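Local coordinates for protein beta-lactamase OXA-2 (Salmonella typhimurium, PDB 1K38) that hydrolyses the beta-lactam ring of penicillins such as oxacillin, as a class D serine beta-lactamase, and so confers antibiotic resistance, at residues Q72-D77 with V101-L106; T190-R195 with I216-R221; G197-W202 with V210-N215. One frame throughout, in Å; residues are numbered along the deposited sequence.

In the fold
Burial and chemistry go together across the three contacts. Contact 3 is core: it joins neighbouring antiparallel strands 196-205 and 208-217 of the central sheet through paired backbone bonds and aromatic side chains, and all its residues are buried. Contact 2 lies where strands 184-192 and 208-217 of that sheet run out into loop and turn. It encloses contact 3 along the chain, meets it through Gly191 O and Trp198 N, 2.8 Å apart, and depends on a mix of side-chain and backbone hydrogen bonds, partly exposed. Contact 1 stands apart, its centre about 25 Å from that of contact 3; there a loop packs on helix 101-111 by apolar contact, its polar groups being bound outside the two segments.

Contact 1: residues Q72-D77 with V101-L106; sequences QIFRWD and VWVYEL
In the helical part of the enzyme, the loop after helix 56-64 is laid against residues 101-106 of helix 101-111, and Trp102 is the helix side chain that meets most of it. The far corner of its six-membered ring fits against the loop backbone: Trp102 CH2 lies 3.5 Å from Arg75 O and 3.7 Å from Phe74 O, the latter near the ring plane at the edge. A chi1 of 65° sets CG between the backbone N and the carbonyl carbon and sends the indole out across the loop. Trp76 adds its CB, 4.0 Å from Trp102 CZ2, while the two five-membered rings sit obliquely, planes 35° apart.

Within the penicillin-binding transpeptidase-type fold, the loop packs on a helix, and its polar ends are tied outside the pair. Trp102 NE1 is bonded to His86 O and its ring takes a cation-pi contact from Arg81; Trp76 NE1 reaches Val79 O, and Arg75 forms a salt bridge with Asp89.

Earlier in the loop, Phe74 places CB 4.2 Å from Trp102 CZ3, and its CD1 is 4.3 Å from Val103 CG1, a methyl that sits toward the rim of the phenyl ring. Phe107 meets this same phenyl edge-to-face.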
loop_
_atom_site.group_PDB
_atom_site.type_symbol
_atom_site.label_atom_id
_atom_site.label_comp_id
_atom_site.label_asym_id
_atom_site.label_seq_id
_atom_site.Cartn_x
_atom_site.Cartn_y
_atom_site.Cartn_z
ATOM N N GLN A 72 10.466 13.783 0.747
ATOM C CA GLN A 72 11.300 14.705 1.510
ATOM C C GLN A 72 12.280 13.924 2.378
ATOM O O GLN A 72 11.910 12.946 3.030
ATOM C CB GLN A 72 10.442 15.615 2.389
ATOM C CG GLN A 72 11.255 16.697 3.093
ATOM C CD GLN A 72 10.394 17.689 3.844
ATOM O OE1 GLN A 72 9.178 17.735 3.667
ATOM N NE2 GLN A 72 11.027 18.504 4.678
ATOM N N ILE A 73 13.535 14.358 2.382
ATOM C CA ILE A 73 14.560 13.684 3.161
ATOM C C ILE A 73 14.977 14.522 4.363
ATOM O O ILE A 73 15.172 15.734 4.254
ATOM C CB ILE A 73 15.810 13.396 2.298
ATOM C CG1 ILE A 73 15.450 12.429 1.165
ATOM C CG2 ILE A 73 16.924 12.825 3.164
ATOM C CD1 ILE A 73 16.604 12.123 0.236
ATOM N N PHE A 74 15.089 13.869 5.513
ATOM C CA PHE A 74 15.509 14.542 6.733
ATOM C C PHE A 74 16.911 14.039 7.049
ATOM O O PHE A 74 17.152 12.836 7.099
ATOM C CB PHE A 74 14.522 14.244 7.860
ATOM C CG PHE A 74 13.125 14.690 7.548
ATOM C CD1 PHE A 74 12.256 13.859 6.847
ATOM C CD2 PHE A 74 12.703 15.975 7.876
ATOM C CE1 PHE A 74 10.988 14.302 6.473
ATOM C CE2 PHE A 74 11.434 16.430 7.506
ATOM C CZ PHE A 74 10.576 15.591 6.802
ATOM N N ARG A 75 17.835 14.974 7.240
ATOM C CA ARG A 75 19.234 14.644 7.492
ATOM C C ARG A 75 19.598 14.224 8.911
ATOM O O ARG A 75 19.268 14.903 9.883
ATOM C CB ARG A 75 20.116 15.825 7.072
ATOM C CG ARG A 75 19.856 16.307 5.651
ATOM C CD ARG A 75 20.101 15.203 4.633
ATOM N NE ARG A 75 19.682 15.599 3.291
ATOM C CZ ARG A 75 19.791 14.827 2.214
ATOM N NH1 ARG A 75 20.308 13.610 2.313
ATOM N NH2 ARG A 75 19.373 15.270 1.035
ATOM N N TRP A 76 20.298 13.097 9.000
ATOM C CA TRP A 76 20.763 12.537 10.266
ATOM C C TRP A 76 21.904 13.410 10.790
ATOM O O TRP A 76 22.753 13.861 10.014
ATOM C CB TRP A 76 21.241 11.099 10.026
ATOM C CG TRP A 76 21.921 10.432 11.186
ATOM C CD1 TRP A 76 21.469 10.349 12.473
ATOM C CD2 TRP A 76 23.151 9.695 11.144
ATOM N NE1 TRP A 76 22.340 9.603 13.234
ATOM C CE2 TRP A 76 23.380 9.190 12.444
ATOM C CE3 TRP A 76 24.079 9.411 10.133
ATOM C CZ2 TRP A 76 24.502 8.413 12.760
ATOM C CZ3 TRP A 76 25.197 8.638 10.448
ATOM C CH2 TRP A 76 25.395 8.150 11.751
ATOM N N ASP A 77 21.921 13.652 12.098
ATOM C CA ASP A 77 22.954 14.487 12.707
ATOM C C ASP A 77 24.293 13.787 12.918
ATOM O O ASP A 77 25.269 14.417 13.333
ATOM C CB ASP A 77 22.465 15.052 14.046
ATOM C CG ASP A 77 21.914 13.980 14.970
ATOM O OD1 ASP A 77 22.435 12.843 14.954
ATOM O OD2 ASP A 77 20.964 14.282 15.724
ATOM N N VAL A 101 12.320 8.023 16.030
ATOM C CA VAL A 101 11.794 9.094 16.856
ATOM C C VAL A 101 12.331 10.496 16.574
ATOM O O VAL A 101 11.556 11.456 16.580
ATOM C CB VAL A 101 12.006 8.775 18.354
ATOM C CG1 VAL A 101 11.359 9.853 19.216
ATOM C CG2 VAL A 101 11.424 7.400 18.681
ATOM N N TRP A 102 13.631 10.634 16.315
ATOM C CA TRP A 102 14.163 11.974 16.087
ATOM C C TRP A 102 13.506 12.729 14.940
ATOM O O TRP A 102 13.437 13.955 14.969
ATOM C CB TRP A 102 15.694 11.970 15.917
ATOM C CG TRP A 102 16.261 11.264 14.715
ATOM C CD1 TRP A 102 16.795 10.008 14.680
ATOM C CD2 TRP A 102 16.441 11.811 13.401
ATOM N NE1 TRP A 102 17.307 9.742 13.431
ATOM C CE2 TRP A 102 17.102 10.832 12.627
ATOM C CE3 TRP A 102 16.112 13.037 12.803
ATOM C CZ2 TRP A 102 17.444 11.040 11.284
ATOM C CZ3 TRP A 102 16.453 13.242 11.464
ATOM C CH2 TRP A 102 17.112 12.247 10.724
ATOM N N VAL A 103 13.008 12.010 13.940
ATOM C CA VAL A 103 12.342 12.667 12.820
ATOM C C VAL A 103 11.051 13.308 13.316
ATOM O O VAL A 103 10.749 14.462 12.998
ATOM C CB VAL A 103 12.002 11.658 11.695
ATOM C CG1 VAL A 103 11.101 12.314 10.655
ATOM C CG2 VAL A 103 13.279 11.168 11.040
ATOM N N TYR A 104 10.291 12.563 14.111
ATOM C CA TYR A 104 9.038 13.084 14.626
ATOM C C TYR A 104 9.231 14.137 15.709
ATOM O O TYR A 104 8.321 14.914 15.990
ATOM C CB TYR A 104 8.141 11.930 15.089
ATOM C CG TYR A 104 7.565 11.175 13.909
ATOM C CD1 TYR A 104 8.370 10.347 13.126
ATOM C CD2 TYR A 104 6.237 11.362 13.518
ATOM C CE1 TYR A 104 7.871 9.722 11.982
ATOM C CE2 TYR A 104 5.725 10.741 12.372
ATOM C CZ TYR A 104 6.549 9.925 11.608
ATOM O OH TYR A 104 6.062 9.319 10.470
ATOM N N GLU A 105 10.417 14.174 16.307
ATOM C CA GLU A 105 10.702 15.189 17.314
ATOM C C GLU A 105 10.789 16.506 16.549
ATOM O O GLU A 105 10.371 17.556 17.036
ATOM C CB GLU A 105 12.027 14.898 18.020
ATOM C CG GLU A 105 11.951 13.754 19.022
ATOM C CD GLU A 105 13.293 13.449 19.657
ATOM O OE1 GLU A 105 13.946 14.394 20.151
ATOM O OE2 GLU A 105 13.695 12.265 19.666
ATOM N N LEU A 106 11.327 16.435 15.335
ATOM C CA LEU A 106 11.444 17.611 14.484
ATOM C C LEU A 106 10.048 18.127 14.154
ATOM O O LEU A 106 9.791 19.331 14.215
ATOM C CB LEU A 106 12.190 17.262 13.190
ATOM C CG LEU A 106 13.723 17.296 13.216
ATOM C CD1 LEU A 106 14.195 18.740 13.231
ATOM C CD2 LEU A 106 14.256 16.546 14.426
#

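Contact 2: residues T190-R195 with I216-R221; sequences TGWEGR and IDTPNR. With FMT (formic acid), chain C.
Trp192 NE1 gives its N-H to Thr218 OG1 at 3.0 Å, and the bond is nearly straight (161°) and lies almost in the indole plane. A chi1 of 62° folds the threonine hydroxyl back over its own backbone, facing the indole N-H. Next to it Arg221 NH1 donates to Gly194 O at 2.9 Å; the oxygen is close to the guanidinium plane, but the donor stands above the carbonyl plane. Thr218 N donates to Arg195 O at 2.9 Å. These three bonds tie Trp192 and the loop at 193-195 to the type I turn Thr218-Arg221.

Within 190-195, Arg195 N is bonded to Glu193 OE1 on its syn lone pair at 2.7 Å. Arg195 NH1 donates to Glu193 O, so the bent arginine chain folds back over its own loop. Arg195 NE and Arg221 NH1 are 4.7 Å apart; the Glu193 carboxylate, whose OE2 forms a charge-only salt bridge with Arg195 NE, would probably ease this.

Packing completes the contact: Trp192 CZ2 rests 4.0 Å from Arg221 CB, and Gly194 N lies over one indole face. Two residues before Trp192, Thr190 OG1 donates to O2 of a formic acid molecule at 2.7 Å, probably from the crystallisation liquor, which Ser99 and Arg228 also bind. Thr190 and Gly191 follow Lys189 in the Lys-Thr-Gly motif of serine beta-lactamases, which probably binds the substrate, and strand 184-192 carries this part of the pocket.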
loop_
_atom_site.group_PDB
_atom_site.type_symbol
_atom_site.label_atom_id
_atom_site.label_comp_id
_atom_site.label_asym_id
_atom_site.label_seq_id
_atom_site.Cartn_x
_atom_site.Cartn_y
_atom_site.Cartn_z
ATOM N N THR A 190 4.300 -0.714 15.210
ATOM C CA THR A 190 4.743 -1.174 16.516
ATOM C C THR A 190 5.030 0.017 17.417
ATOM O O THR A 190 5.168 1.155 16.955
ATOM C CB THR A 190 6.041 -1.980 16.419
ATOM O OG1 THR A 190 7.023 -1.198 15.730
ATOM C CG2 THR A 190 5.818 -3.280 15.685
ATOM N N GLY A 191 5.117 -0.260 18.711
ATOM C CA GLY A 191 5.429 0.768 19.682
ATOM C C GLY A 191 6.097 0.142 20.891
ATOM O O GLY A 191 5.801 -1.004 21.238
ATOM N N TRP A 192 7.020 0.877 21.508
ATOM C CA TRP A 192 7.710 0.418 22.714
ATOM C C TRP A 192 8.316 1.608 23.435
ATOM O O TRP A 192 9.052 2.390 22.837
ATOM C CB TRP A 192 8.827 -0.579 22.387
ATOM C CG TRP A 192 9.491 -1.127 23.625
ATOM C CD1 TRP A 192 8.873 -1.734 24.683
ATOM C CD2 TRP A 192 10.895 -1.133 23.925
ATOM N NE1 TRP A 192 9.801 -2.117 25.621
ATOM C CE2 TRP A 192 11.049 -1.762 25.183
ATOM C CE3 TRP A 192 12.036 -0.669 23.256
ATOM C CZ2 TRP A 192 12.302 -1.940 25.784
ATOM C CZ3 TRP A 192 13.283 -0.847 23.854
ATOM C CH2 TRP A 192 13.403 -1.478 25.105
ATOM N N GLU A 193 8.006 1.753 24.717
ATOM C CA GLU A 193 8.568 2.859 25.475
ATOM C C GLU A 193 9.381 2.381 26.672
ATOM O O GLU A 193 9.661 3.151 27.586
ATOM C CB GLU A 193 7.467 3.832 25.912
ATOM C CG GLU A 193 6.194 3.195 26.440
ATOM C CD GLU A 193 6.410 2.419 27.716
ATOM O OE1 GLU A 193 7.067 1.362 27.664
ATOM O OE2 GLU A 193 5.923 2.874 28.774
ATOM N N GLY A 194 9.758 1.105 26.655
ATOM C CA GLY A 194 10.564 0.564 27.734
ATOM C C GLY A 194 9.956 -0.567 28.543
ATOM O O GLY A 194 10.617 -1.572 28.793
ATOM N N ARG A 195 8.702 -0.415 28.954
ATOM C CA ARG A 195 8.050 -1.447 29.760
ATOM C C ARG A 195 6.732 -1.921 29.166
ATOM O O ARG A 195 6.131 -2.877 29.659
ATOM C CB ARG A 195 7.790 -0.919 31.175
ATOM C CG ARG A 195 6.795 0.236 31.229
ATOM C CD ARG A 195 7.455 1.497 31.744
ATOM N NE ARG A 195 8.576 1.903 30.901
ATOM C CZ ARG A 195 9.489 2.803 31.252
ATOM N NH1 ARG A 195 10.472 3.110 30.419
ATOM N NH2 ARG A 195 9.424 3.385 32.442
ATOM N N ILE A 216 1.486 -5.469 25.506
ATOM C CA ILE A 216 1.998 -6.408 26.493
ATOM C C ILE A 216 3.070 -5.740 27.325
ATOM O O ILE A 216 3.711 -4.791 26.881
ATOM C CB ILE A 216 2.661 -7.650 25.839
ATOM C CG1 ILE A 216 3.726 -7.210 24.825
ATOM C CG2 ILE A 216 1.598 -8.535 25.192
ATOM C CD1 ILE A 216 4.587 -8.351 24.307
ATOM N N ASP A 217 3.262 -6.230 28.543
ATOM C CA ASP A 217 4.318 -5.682 29.376
ATOM C C ASP A 217 5.605 -6.284 28.824
ATOM O O ASP A 217 5.583 -7.363 28.228
ATOM C CB ASP A 217 4.133 -6.099 30.835
ATOM C CG ASP A 217 2.846 -5.582 31.423
ATOM O OD1 ASP A 217 2.429 -4.472 31.036
ATOM O OD2 ASP A 217 2.261 -6.275 32.284
ATOM N N THR A 218 6.723 -5.592 29.014
ATOM C CA THR A 218 7.999 -6.098 28.516
ATOM C C THR A 218 9.056 -6.164 29.617
ATOM O O THR A 218 10.008 -5.387 29.624
ATOM C CB THR A 218 8.542 -5.226 27.361
ATOM O OG1 THR A 218 8.779 -3.892 27.828
ATOM C CG2 THR A 218 7.542 -5.190 26.208
ATOM N N PRO A 219 8.891 -7.096 30.570
ATOM C CA PRO A 219 9.859 -7.234 31.665
ATOM C C PRO A 219 11.260 -7.592 31.176
ATOM O O PRO A 219 12.253 -7.303 31.847
ATOM C CB PRO A 219 9.243 -8.330 32.535
ATOM C CG PRO A 219 8.464 -9.149 31.554
ATOM C CD PRO A 219 7.811 -8.088 30.702
ATOM N N ASN A 220 11.341 -8.219 30.008
ATOM C CA ASN A 220 12.640 -8.586 29.457
ATOM C C ASN A 220 13.103 -7.554 28.433
ATOM O O ASN A 220 14.012 -7.804 27.641
ATOM C CB ASN A 220 12.571 -9.976 28.835
ATOM C CG ASN A 220 12.092 -11.020 29.820
ATOM O OD1 ASN A 220 12.690 -11.213 30.880
ATOM N ND2 ASN A 220 11.001 -11.697 29.481
ATOM N N ARG A 221 12.454 -6.392 28.462
ATOM C CA ARG A 221 12.783 -5.280 27.582
ATOM C C ARG A 221 12.847 -5.673 26.104
ATOM O O ARG A 221 11.874 -6.192 25.559
ATOM C CB ARG A 221 14.105 -4.653 28.035
ATOM C CG ARG A 221 14.179 -4.379 29.547
ATOM C CD ARG A 221 13.080 -3.431 30.032
ATOM N NE ARG A 221 13.192 -3.177 31.469
ATOM C CZ ARG A 221 12.343 -2.434 32.174
ATOM N NH1 ARG A 221 11.303 -1.857 31.583
ATOM N NH2 ARG A 221 12.532 -2.266 33.477
HETATM C C FMT C . 8.904 0.225 18.580
HETATM O O1 FMT C . 9.226 -1.227 18.849
HETATM O O2 FMT C . 8.658 0.485 17.080
#

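Contact 3: residues G197-W202 with V210-N215; sequences GWWVGW and VFFALN
Trp199 and Leu214 form one hydrogen-bonded pair, N to O both ways, and Gly201 and Phe212 the next, with Phe212 N to Gly201 O at 2.9 Å. These four backbone bonds join segments 197-202 and 210-215 of strands 196-205 and 208-217 as an antiparallel pair, the segment axes 4.6 Å apart at 174°. Between them, Val200 faces Ala213 in a non-hydrogen-bonded pair, with a CA-H...O contact from Val200 CA to Phe212 O at 3.3 Å.

Aromatic contacts lie on both faces. On the Trp199 and Leu214 face, Phe212 CE2 comes over one side of the Trp199 indole, 3.6 Å from Trp199 CE3, and the planes stand 48° apart. A chi1 of 64° turns this phenyl back across Gly201, whose CA makes a CH-pi contact with it. On the other face Phe211 lies alongside Trp202, Phe211 CD2 3.5 Å from Trp202 CB, and Tyr158 meets both rings edge-to-face.

Asn215 runs beside Trp198, its CB over the six-membered ring and ND2 3.5 Å from Trp198 CZ3. Backbone bonds thus set the register, aromatic and aliphatic side chains packed on both faces bury it, and the polar ends of Asn215 (OD1) and Trp198 (NE1) are met beyond the hairpin by Arg42 and Ser48 O.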
loop_
_atom_site.group_PDB
_atom_site.type_symbol
_atom_site.label_atom_id
_atom_site.label_comp_id
_atom_site.label_asym_id
_atom_site.label_seq_id
_atom_site.Cartn_x
_atom_site.Cartn_y
_atom_site.Cartn_z
ATOM N N GLY A 197 4.760 -2.675 25.295
ATOM C CA GLY A 197 4.924 -2.817 23.857
ATOM C C GLY A 197 3.590 -2.941 23.142
ATOM O O GLY A 197 2.659 -3.551 23.668
ATOM N N TRP A 198 3.499 -2.367 21.945
ATOM C CA TRP A 198 2.269 -2.396 21.145
ATOM C C TRP A 198 2.456 -2.921 19.729
ATOM O O TRP A 198 3.549 -2.910 19.177
ATOM C CB TRP A 198 1.720 -0.987 20.878
ATOM C CG TRP A 198 1.211 -0.147 21.982
ATOM C CD1 TRP A 198 1.919 0.761 22.715
ATOM C CD2 TRP A 198 -0.160 0.009 22.362
ATOM N NE1 TRP A 198 1.069 1.486 23.522
ATOM C CE2 TRP A 198 -0.213 1.043 23.325
ATOM C CE3 TRP A 198 -1.353 -0.622 21.977
ATOM C CZ2 TRP A 198 -1.413 1.464 23.910
ATOM C CZ3 TRP A 198 -2.548 -0.202 22.559
ATOM C CH2 TRP A 198 -2.567 0.834 23.515
ATOM N N TRP A 199 1.345 -3.362 19.150
ATOM C CA TRP A 199 1.286 -3.689 17.732
ATOM C C TRP A 199 -0.179 -3.459 17.423
ATOM O O TRP A 199 -1.060 -4.107 17.996
ATOM C CB TRP A 199 1.708 -5.112 17.347
ATOM C CG TRP A 199 2.073 -5.145 15.854
ATOM C CD1 TRP A 199 2.705 -4.150 15.145
ATOM C CD2 TRP A 199 1.877 -6.221 14.927
ATOM N NE1 TRP A 199 2.916 -4.544 13.845
ATOM C CE2 TRP A 199 2.418 -5.810 13.682
ATOM C CE3 TRP A 199 1.300 -7.492 15.025
ATOM C CZ2 TRP A 199 2.399 -6.630 12.549
ATOM C CZ3 TRP A 199 1.279 -8.306 13.897
ATOM C CH2 TRP A 199 1.827 -7.873 12.675
ATOM N N VAL A 200 -0.440 -2.473 16.574
ATOM C CA VAL A 200 -1.808 -2.147 16.193
ATOM C C VAL A 200 -1.874 -2.004 14.684
ATOM O O VAL A 200 -0.874 -1.676 14.040
ATOM C CB VAL A 200 -2.290 -0.835 16.860
ATOM C CG1 VAL A 200 -2.054 -0.906 18.366
ATOM C CG2 VAL A 200 -1.575 0.371 16.259
ATOM N N GLY A 201 -3.052 -2.252 14.120
ATOM C CA GLY A 201 -3.201 -2.147 12.680
ATOM C C GLY A 201 -4.365 -2.983 12.205
ATOM O O GLY A 201 -5.322 -3.186 12.943
ATOM N N TRP A 202 -4.288 -3.465 10.973
ATOM C CA TRP A 202 -5.350 -4.299 10.432
ATOM C C TRP A 202 -4.880 -5.040 9.197
ATOM O O TRP A 202 -3.847 -4.712 8.609
ATOM C CB TRP A 202 -6.597 -3.455 10.090
ATOM C CG TRP A 202 -6.461 -2.502 8.911
ATOM C CD1 TRP A 202 -6.594 -2.808 7.579
ATOM C CD2 TRP A 202 -6.235 -1.085 8.971
ATOM N NE1 TRP A 202 -6.472 -1.668 6.814
ATOM C CE2 TRP A 202 -6.252 -0.598 7.641
ATOM C CE3 TRP A 202 -6.026 -0.179 10.019
ATOM C CZ2 TRP A 202 -6.065 0.758 7.334
ATOM C CZ3 TRP A 202 -5.840 1.176 9.710
ATOM C CH2 TRP A 202 -5.862 1.623 8.379
ATOM N N VAL A 210 -9.778 -6.754 9.159
ATOM C CA VAL A 210 -9.723 -7.260 10.523
ATOM C C VAL A 210 -8.751 -6.376 11.299
ATOM O O VAL A 210 -7.547 -6.407 11.057
ATOM C CB VAL A 210 -9.229 -8.722 10.548
ATOM C CG1 VAL A 210 -9.259 -9.263 11.973
ATOM C CG2 VAL A 210 -10.099 -9.578 9.635
ATOM N N PHE A 211 -9.284 -5.582 12.223
ATOM C CA PHE A 211 -8.453 -4.679 13.017
ATOM C C PHE A 211 -7.951 -5.335 14.287
ATOM O O PHE A 211 -8.622 -6.190 14.856
ATOM C CB PHE A 211 -9.247 -3.429 13.402
ATOM C CG PHE A 211 -9.753 -2.657 12.231
ATOM C CD1 PHE A 211 -10.920 -3.042 11.576
ATOM C CD2 PHE A 211 -9.043 -1.564 11.751
ATOM C CE1 PHE A 211 -11.371 -2.348 10.455
ATOM C CE2 PHE A 211 -9.481 -0.864 10.635
ATOM C CZ PHE A 211 -10.651 -1.259 9.982
ATOM N N PHE A 212 -6.765 -4.932 14.729
ATOM C CA PHE A 212 -6.211 -5.472 15.959
ATOM C C PHE A 212 -5.420 -4.427 16.717
ATOM O O PHE A 212 -4.867 -3.486 16.136
ATOM C CB PHE A 212 -5.305 -6.681 15.689
ATOM C CG PHE A 212 -4.085 -6.363 14.877
ATOM C CD1 PHE A 212 -4.105 -6.502 13.495
ATOM C CD2 PHE A 212 -2.917 -5.916 15.493
ATOM C CE1 PHE A 212 -2.976 -6.203 12.731
ATOM C CE2 PHE A 212 -1.781 -5.612 14.739
ATOM C CZ PHE A 212 -1.813 -5.757 13.352
ATOM N N ALA A 213 -5.388 -4.591 18.032
ATOM C CA ALA A 213 -4.641 -3.701 18.896
ATOM C C ALA A 213 -4.219 -4.528 20.096
ATOM O O ALA A 213 -5.054 -4.961 20.893
ATOM C CB ALA A 213 -5.498 -2.512 19.330
ATOM N N LEU A 214 -2.918 -4.771 20.194
ATOM C CA LEU A 214 -2.362 -5.545 21.290
ATOM C C LEU A 214 -1.292 -4.780 22.033
ATOM O O LEU A 214 -0.555 -4.001 21.441
ATOM C CB LEU A 214 -1.728 -6.850 20.769
ATOM C CG LEU A 214 -0.784 -7.622 21.721
ATOM C CD1 LEU A 214 -0.844 -9.100 21.401
ATOM C CD2 LEU A 214 0.663 -7.111 21.602
ATOM N N ASN A 215 -1.245 -4.965 23.347
ATOM C CA ASN A 215 -0.155 -4.395 24.117
ATOM C C ASN A 215 0.204 -5.425 25.170
ATOM O O ASN A 215 -0.642 -6.212 25.605
ATOM C CB ASN A 215 -0.443 -2.988 24.709
ATOM C CG ASN A 215 -1.544 -2.958 25.748
ATOM O OD1 ASN A 215 -1.474 -3.619 26.786
ATOM N ND2 ASN A 215 -2.562 -2.145 25.488
#